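Local atomic coordinates of polyhedrin (PDB entry 5A9C), a protein that builds the microcrystalline occlusion bodies (polyhedra) of an insect cypovirus, which probably shield embedded virus particles outside the host. Residues A44-P47 with Y51-F54; S85-I90 with A208-Y213; S186-Y191 with I197-Q202. All blocks are in the same frame, centred on the assembly; numbering follows the deposited sequence.

Contact 1 (A44-P47 with Y51-F54)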
# COMPACT_ATOMS: atom_id res chain seq x y z
N ALA A 44 12.24 16.05 6.23
CA ALA A 44 11.48 16.95 7.10
C ALA A 44 12.42 17.71 8.04
O ALA A 44 13.26 17.10 8.71
CB ALA A 44 10.44 16.17 7.90
N GLN A 45 12.28 19.03 8.08
CA GLN A 45 13.10 19.88 8.94
C GLN A 45 12.32 20.36 10.15
O GLN A 45 11.22 20.90 10.01
CB GLN A 45 13.63 21.08 8.16
CG GLN A 45 14.33 22.12 9.03
CD GLN A 45 14.51 23.45 8.33
OE1 GLN A 45 13.80 23.77 7.39
NE2 GLN A 45 15.48 24.23 8.79
N TYR A 46 12.89 20.18 11.34
CA TYR A 46 12.22 20.59 12.57
C TYR A 46 12.96 21.75 13.23
O TYR A 46 14.16 21.92 13.04
CB TYR A 46 12.10 19.41 13.54
CG TYR A 46 11.37 18.23 12.93
CD1 TYR A 46 9.99 18.16 12.96
CD2 TYR A 46 12.07 17.20 12.33
CE1 TYR A 46 9.32 17.09 12.40
CE2 TYR A 46 11.41 16.12 11.77
CZ TYR A 46 10.03 16.07 11.81
OH TYR A 46 9.37 15.01 11.25
N PRO A 47 12.22 22.56 14.02
CA PRO A 47 12.78 23.71 14.74
C PRO A 47 13.96 23.31 15.62
O PRO A 47 14.85 24.13 15.87
CB PRO A 47 11.61 24.16 15.61
CG PRO A 47 10.39 23.72 14.87
CD PRO A 47 10.77 22.43 14.22
N TYR A 51 16.27 16.46 11.69
CA TYR A 51 15.57 16.14 10.45
C TYR A 51 15.06 14.71 10.50
O TYR A 51 15.61 13.87 11.21
CB TYR A 51 16.51 16.27 9.25
CG TYR A 51 16.81 17.69 8.80
CD1 TYR A 51 17.66 18.51 9.53
CD2 TYR A 51 16.26 18.20 7.63
CE1 TYR A 51 17.94 19.80 9.12
CE2 TYR A 51 16.54 19.49 7.20
CZ TYR A 51 17.38 20.29 7.96
OH TYR A 51 17.66 21.57 7.54
N LYS A 52 14.00 14.44 9.75
CA LYS A 52 13.56 13.07 9.53
C LYS A 52 13.37 12.84 8.04
O LYS A 52 12.74 13.65 7.36
CB LYS A 52 12.27 12.76 10.29
CG LYS A 52 11.85 11.30 10.18
CD LYS A 52 10.96 10.86 11.33
CE LYS A 52 9.60 11.54 11.30
NZ LYS A 52 8.75 11.09 12.44
N ALA A 53 13.93 11.74 7.54
CA ALA A 53 13.88 11.47 6.11
C ALA A 53 12.98 10.28 5.80
O ALA A 53 13.05 9.24 6.45
CB ALA A 53 15.29 11.22 5.58
N PHE A 54 12.12 10.46 4.80
CA PHE A 54 11.34 9.37 4.24
C PHE A 54 11.93 9.02 2.88
O PHE A 54 11.73 9.73 1.90
CB PHE A 54 9.86 9.76 4.12
CG PHE A 54 9.24 10.16 5.43
CD1 PHE A 54 9.36 11.46 5.90
CD2 PHE A 54 8.58 9.23 6.21
CE1 PHE A 54 8.81 11.83 7.11
CE2 PHE A 54 8.02 9.59 7.42
CZ PHE A 54 8.14 10.89 7.87
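Ala-44 and Lys-52 form an antiparallel hydrogen-bonded pair at the end of a beta hairpin, where strand 38-45 gives way to the turn and strand 51-58 begins. Here the packing is tightest. The bond from Ala-44 N to Lys-52 O is short, 2.7 Å, and almost straight at 169°, while the return bond from Lys-52 N to Ala-44 O is 3.0 Å. Ala-44 O also meets Tyr-51 CA in a C-H...O contact of 3.0 Å.

The next pair, Gln-45 and Tyr-51, is non-hydrogen-bonded and puts its side chains on the other face of the sheet. Gln-45 CA lies over the Tyr-51 ring as a CH-pi contact, 4.1 Å from the centroid, and Gln-45 CB rests on Tyr-51 CE2 at 3.5 Å. With CG turned anti to the backbone N (chi1 172°) and the chain extended beyond, Gln-45 runs alongside the ring in the same direction, its amide within 11° of the ring plane. The phenol hydroxyl itself bonds to Gln-202.

On the face shared by Ala-44 and Lys-52, the ring of Tyr-46 presents its edge to the lysine, whose CB lies in the ring plane and whose CE comes 3.5 Å from Tyr-46 OH. The looser side is toward the turn: Gln-45 is only partly buried, and the chain beyond, at Pro-47, is exposed.

The polar ends are held from outside: Tyr-46 OH by Leu-71 O, Lys-52 NZ by Leu-72 O and Glu-70 O. Hydrogen bonding through the backbone thus sets the register, whereas aliphatic atoms against tyrosine rings pack on both faces.

Contact 2 (S85-I90 with A208-Y213)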
# COMPACT_ATOMS: atom_id res chain seq x y z
N SER A 85 13.42 15.43 -2.64
CA SER A 85 14.51 15.12 -3.55
C SER A 85 14.08 14.05 -4.56
O SER A 85 13.73 12.94 -4.17
CB SER A 85 15.72 14.62 -2.76
OG SER A 85 16.78 14.23 -3.61
N PHE A 86 14.09 14.40 -5.84
CA PHE A 86 13.71 13.48 -6.92
C PHE A 86 14.97 13.00 -7.65
O PHE A 86 15.76 13.81 -8.12
CB PHE A 86 12.82 14.19 -7.94
CG PHE A 86 11.46 14.58 -7.43
CD1 PHE A 86 11.27 15.79 -6.79
CD2 PHE A 86 10.37 13.76 -7.63
CE1 PHE A 86 10.02 16.17 -6.33
CE2 PHE A 86 9.11 14.12 -7.18
CZ PHE A 86 8.93 15.33 -6.53
N ASN A 87 15.15 11.69 -7.76
CA ASN A 87 16.35 11.17 -8.41
C ASN A 87 16.09 9.97 -9.31
O ASN A 87 15.38 9.03 -8.93
CB ASN A 87 17.41 10.82 -7.37
CG ASN A 87 17.64 11.94 -6.36
OD1 ASN A 87 18.52 12.79 -6.53
ND2 ASN A 87 16.83 11.96 -5.31
N GLY A 88 16.67 10.01 -10.51
CA GLY A 88 16.56 8.92 -11.46
C GLY A 88 15.93 9.33 -12.78
O GLY A 88 15.81 10.52 -13.09
N ASN A 89 15.53 8.33 -13.56
CA ASN A 89 14.90 8.56 -14.85
C ASN A 89 13.44 8.96 -14.70
O ASN A 89 12.53 8.29 -15.20
CB ASN A 89 15.02 7.30 -15.71
CG ASN A 89 14.50 7.50 -17.12
OD1 ASN A 89 14.49 8.62 -17.64
ND2 ASN A 89 14.08 6.41 -17.76
N ILE A 90 13.22 10.06 -13.99
CA ILE A 90 11.87 10.52 -13.69
C ILE A 90 11.32 11.42 -14.79
O ILE A 90 12.04 12.24 -15.36
CB ILE A 90 11.82 11.25 -12.34
CG1 ILE A 90 12.20 10.28 -11.21
CG2 ILE A 90 10.44 11.85 -12.10
CD1 ILE A 90 12.22 10.90 -9.83
N ALA A 208 24.40 18.18 -2.75
CA ALA A 208 24.49 16.77 -3.12
C ALA A 208 23.79 16.53 -4.45
O ALA A 208 22.86 17.25 -4.82
CB ALA A 208 23.89 15.89 -2.02
N SER A 209 24.25 15.51 -5.17
CA SER A 209 23.72 15.24 -6.50
C SER A 209 23.89 13.76 -6.84
O SER A 209 24.74 13.08 -6.27
CB SER A 209 24.44 16.10 -7.54
OG SER A 209 24.02 15.78 -8.86
N SER A 210 23.08 13.28 -7.78
CA SER A 210 23.19 11.91 -8.25
C SER A 210 24.25 11.78 -9.34
O SER A 210 24.74 10.69 -9.61
CB SER A 210 21.84 11.42 -8.79
OG SER A 210 20.86 11.45 -7.78
N ASP A 211 24.59 12.91 -9.96
CA ASP A 211 25.55 12.93 -11.07
C ASP A 211 26.96 12.54 -10.64
O ASP A 211 27.54 13.14 -9.72
CB ASP A 211 25.59 14.31 -11.72
CG ASP A 211 24.33 14.63 -12.49
OD1 ASP A 211 23.30 13.94 -12.29
OD2 ASP A 211 24.36 15.57 -13.31
N ALA A 212 27.53 11.55 -11.31
CA ALA A 212 28.90 11.12 -11.04
C ALA A 212 29.90 11.92 -11.87
O ALA A 212 29.72 12.09 -13.08
CB ALA A 212 29.06 9.63 -11.32
N TYR A 213 30.94 12.43 -11.21
CA TYR A 213 32.00 13.18 -11.87
C TYR A 213 33.32 12.42 -11.72
O TYR A 213 33.64 11.94 -10.64
CB TYR A 213 32.17 14.56 -11.23
CG TYR A 213 31.12 15.59 -11.60
CD1 TYR A 213 29.94 15.22 -12.23
CD2 TYR A 213 31.32 16.94 -11.32
CE1 TYR A 213 28.99 16.17 -12.57
CE2 TYR A 213 30.38 17.89 -11.66
CZ TYR A 213 29.21 17.50 -12.28
OH TYR A 213 28.27 18.44 -12.62
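Asn-87 and Ser-210 point their CB atoms at one another across a gap of 6.9 Å between CA atoms, and this single pair of side chains makes the contact. Each carries its outer group anti to its own carbonyl carbon, beside the backbone N (chi1 -49° for Asn-87), which brings Asn-87 OD1 to 3.0 Å from Ser-210 OG. The hydroxyl also leans over the aliphatic part of the asparagine, 3.5 Å from Asn-87 CB. The two oxygens are close without forming a clear hydrogen bond, and both bond to the hydroxyl of Ser-133; Ser-210 OG reaches His-196 O as well, and Asn-87 OD1 takes a bond from Ala-198 N.

The far end of the amide fixes its rotation. Asn-87 ND2 gives a straight bond of 166° to Ser-85 OG at 2.8 Å, the acceptor lying close to the amide plane, and ND2 bonds in addition to Arg-39 O. With a hydroxyl and a carbonyl oxygen accepting from ND2 and a backbone N-H given to OD1, the pattern of partners is consistent with a single amide orientation.

Across from the strand, Ser-209 OG accepts from Asp-211 N at 3.1 Å, an ST turn that bends the loop just where Ser-210 reaches inward, and the carboxylate of Asp-211 receives the backbone N-H groups of His-131 and Leu-132. Trp-110 of the second subunit packs on both Asn-87 and Ser-210, while Arg-111 of that subunit bonds to Ser-210 O.

A buried polar cluster therefore ties the end of central strand 81-87 to the loop after strand 206-208, with the ST turn as its recognisable motif and an intersubunit interface of this base-domain-deleted polyhedrin as its setting.

Contact 3 (S186-Y191 with I197-Q202)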
# COMPACT_ATOMS: atom_id res chain seq x y z
N SER A 186 24.25 18.40 9.26
CA SER A 186 25.50 17.83 8.77
C SER A 186 25.33 16.34 8.49
O SER A 186 25.86 15.82 7.51
CB SER A 186 26.64 18.07 9.76
OG SER A 186 26.37 17.49 11.02
N ASP A 187 24.57 15.65 9.34
CA ASP A 187 24.28 14.24 9.14
C ASP A 187 23.43 14.02 7.89
O ASP A 187 23.66 13.08 7.12
CB ASP A 187 23.57 13.66 10.36
CG ASP A 187 24.46 13.62 11.59
OD1 ASP A 187 25.68 13.46 11.44
OD2 ASP A 187 23.92 13.75 12.71
N VAL A 188 22.45 14.89 7.68
CA VAL A 188 21.61 14.82 6.49
C VAL A 188 22.48 15.00 5.25
O VAL A 188 22.38 14.24 4.29
CB VAL A 188 20.52 15.90 6.49
CG1 VAL A 188 19.73 15.86 5.19
CG2 VAL A 188 19.60 15.73 7.68
N ILE A 189 23.33 16.02 5.29
CA ILE A 189 24.16 16.37 4.14
C ILE A 189 25.09 15.23 3.72
O ILE A 189 25.18 14.90 2.53
CB ILE A 189 24.97 17.65 4.42
CG1 ILE A 189 24.02 18.84 4.61
CG2 ILE A 189 25.96 17.91 3.29
CD1 ILE A 189 24.68 20.08 5.17
N ASP A 190 25.79 14.63 4.68
CA ASP A 190 26.72 13.55 4.34
C ASP A 190 25.96 12.31 3.90
O ASP A 190 26.43 11.54 3.06
CB ASP A 190 27.66 13.24 5.50
CG ASP A 190 28.94 12.55 5.04
OD1 ASP A 190 29.76 13.21 4.37
OD2 ASP A 190 29.11 11.35 5.33
N TYR A 191 24.77 12.11 4.47
CA TYR A 191 23.90 11.03 4.04
C TYR A 191 23.55 11.19 2.56
O TYR A 191 23.64 10.24 1.78
CB TYR A 191 22.62 11.00 4.88
CG TYR A 191 21.65 9.91 4.49
CD1 TYR A 191 21.72 8.65 5.07
CD2 TYR A 191 20.67 10.14 3.54
CE1 TYR A 191 20.84 7.65 4.71
CE2 TYR A 191 19.78 9.15 3.17
CZ TYR A 191 19.87 7.91 3.76
OH TYR A 191 18.99 6.91 3.40
N ILE A 197 22.13 11.53 -3.85
CA ILE A 197 20.81 12.13 -4.05
C ILE A 197 20.85 13.64 -3.84
O ILE A 197 21.65 14.14 -3.06
CB ILE A 197 19.76 11.52 -3.10
CG1 ILE A 197 20.23 11.63 -1.65
CG2 ILE A 197 19.44 10.08 -3.49
CD1 ILE A 197 19.23 11.12 -0.64
N ALA A 198 19.99 14.36 -4.55
CA ALA A 198 19.95 15.81 -4.42
C ALA A 198 19.56 16.23 -3.02
O ALA A 198 18.70 15.62 -2.39
CB ALA A 198 18.98 16.40 -5.44
N TYR A 199 20.21 17.29 -2.53
CA TYR A 199 19.80 17.92 -1.28
C TYR A 199 20.14 19.41 -1.33
O TYR A 199 21.12 19.81 -1.94
CB TYR A 199 20.47 17.26 -0.06
CG TYR A 199 20.12 17.95 1.24
CD1 TYR A 199 18.85 17.83 1.80
CD2 TYR A 199 21.06 18.72 1.91
CE1 TYR A 199 18.53 18.47 2.99
CE2 TYR A 199 20.75 19.36 3.10
CZ TYR A 199 19.49 19.23 3.63
OH TYR A 199 19.18 19.88 4.82
N ILE A 200 19.29 20.22 -0.70
CA ILE A 200 19.49 21.66 -0.64
C ILE A 200 19.73 22.05 0.81
O ILE A 200 18.85 21.86 1.65
CB ILE A 200 18.25 22.42 -1.16
CG1 ILE A 200 17.81 21.84 -2.51
CG2 ILE A 200 18.53 23.92 -1.25
CD1 ILE A 200 16.52 22.44 -3.02
N ASP A 201 20.91 22.58 1.10
CA ASP A 201 21.24 22.92 2.49
C ASP A 201 20.50 24.17 2.95
O ASP A 201 19.80 24.82 2.17
CB ASP A 201 22.76 23.01 2.73
CG ASP A 201 23.38 24.30 2.21
OD1 ASP A 201 22.65 25.25 1.87
OD2 ASP A 201 24.63 24.36 2.17
N GLN A 202 20.65 24.51 4.23
CA GLN A 202 19.86 25.59 4.83
C GLN A 202 20.17 26.97 4.25
O GLN A 202 19.41 27.92 4.48
CB GLN A 202 20.01 25.57 6.35
CG GLN A 202 19.36 24.34 6.99
CD GLN A 202 19.59 24.25 8.48
OE1 GLN A 202 20.14 25.17 9.10
NE2 GLN A 202 19.17 23.14 9.07
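Val-188 lays its CG1 methyl over one face of the Tyr-199 ring, 3.9 Å from the centroid and 22° off the ring normal, a CH-pi contact displaced toward the rim. Its closest ring atom is CE1, 3.6 Å from Val-188 CG1. One residue along the helix, Ile-189 brings its CG1 methylene obliquely to the CE2 side of the ring, 3.6 Å from Tyr-199 CE2 and on the same side of the ring plane as the valine. Both aliphatic chains cross the tyrosine at roughly a right angle.

The ring arrives there because Tyr-199 directs its CB at the helix and continues with CG anti to the backbone N (chi1 177°). Its hydroxyl is fixed by Glu-185 OE2 in the first turn of the same helix. Phe-43 of strand 38-45 meets the Tyr-199 ring edge-to-face, and Val-188 too touches Phe-43, so the ring belongs to the core between helix and sheet.

Packing thins toward both ends. Ile-189 CD1 lies 4.3 Å from Asp-201 CB, whose carboxylate turns to its own loop: OD1 accepts from the backbone N of Ala-203, an Asx turn, and from that of Leu-205. At the other end Tyr-191 CE2 and Ile-197 CD1 are likewise 4.3 Å apart. Tyr-191 has stronger ties, its hydroxyl to Asp-55 and its ring edge-to-face with Phe-182, and it packs on His-103 of the second subunit.

With no hydrogen bond between the two segments, apolar surface alone joins them directly. The result is a helix that turns back into an extended segment: helix 185-195 and the residues after it pack on each other through one tyrosine, and on strands 38-45 and 176-182 of the large polyhedrin sheet.

The three contacts show how chemistry follows position in one fold. Contacts 1 and 2 are buried, contact 3 partly so. Contacts 1 and 2 both reach the large sheet through the neighbouring strands 38-45 and 81-87, yet contact 1 is chiefly backbone pairing within a hairpin, whereas contact 2 is a small meeting of polar side chains. Contact 3, apolar in character, touches both of the others: Tyr-51 of contact 1 packs on Val-188, and the hydroxyl of Ser-85 in contact 2 bonds to Ala-198 O. Contacts 2 and 3 touch the second subunit; no other chain of the assembly touches contact 1.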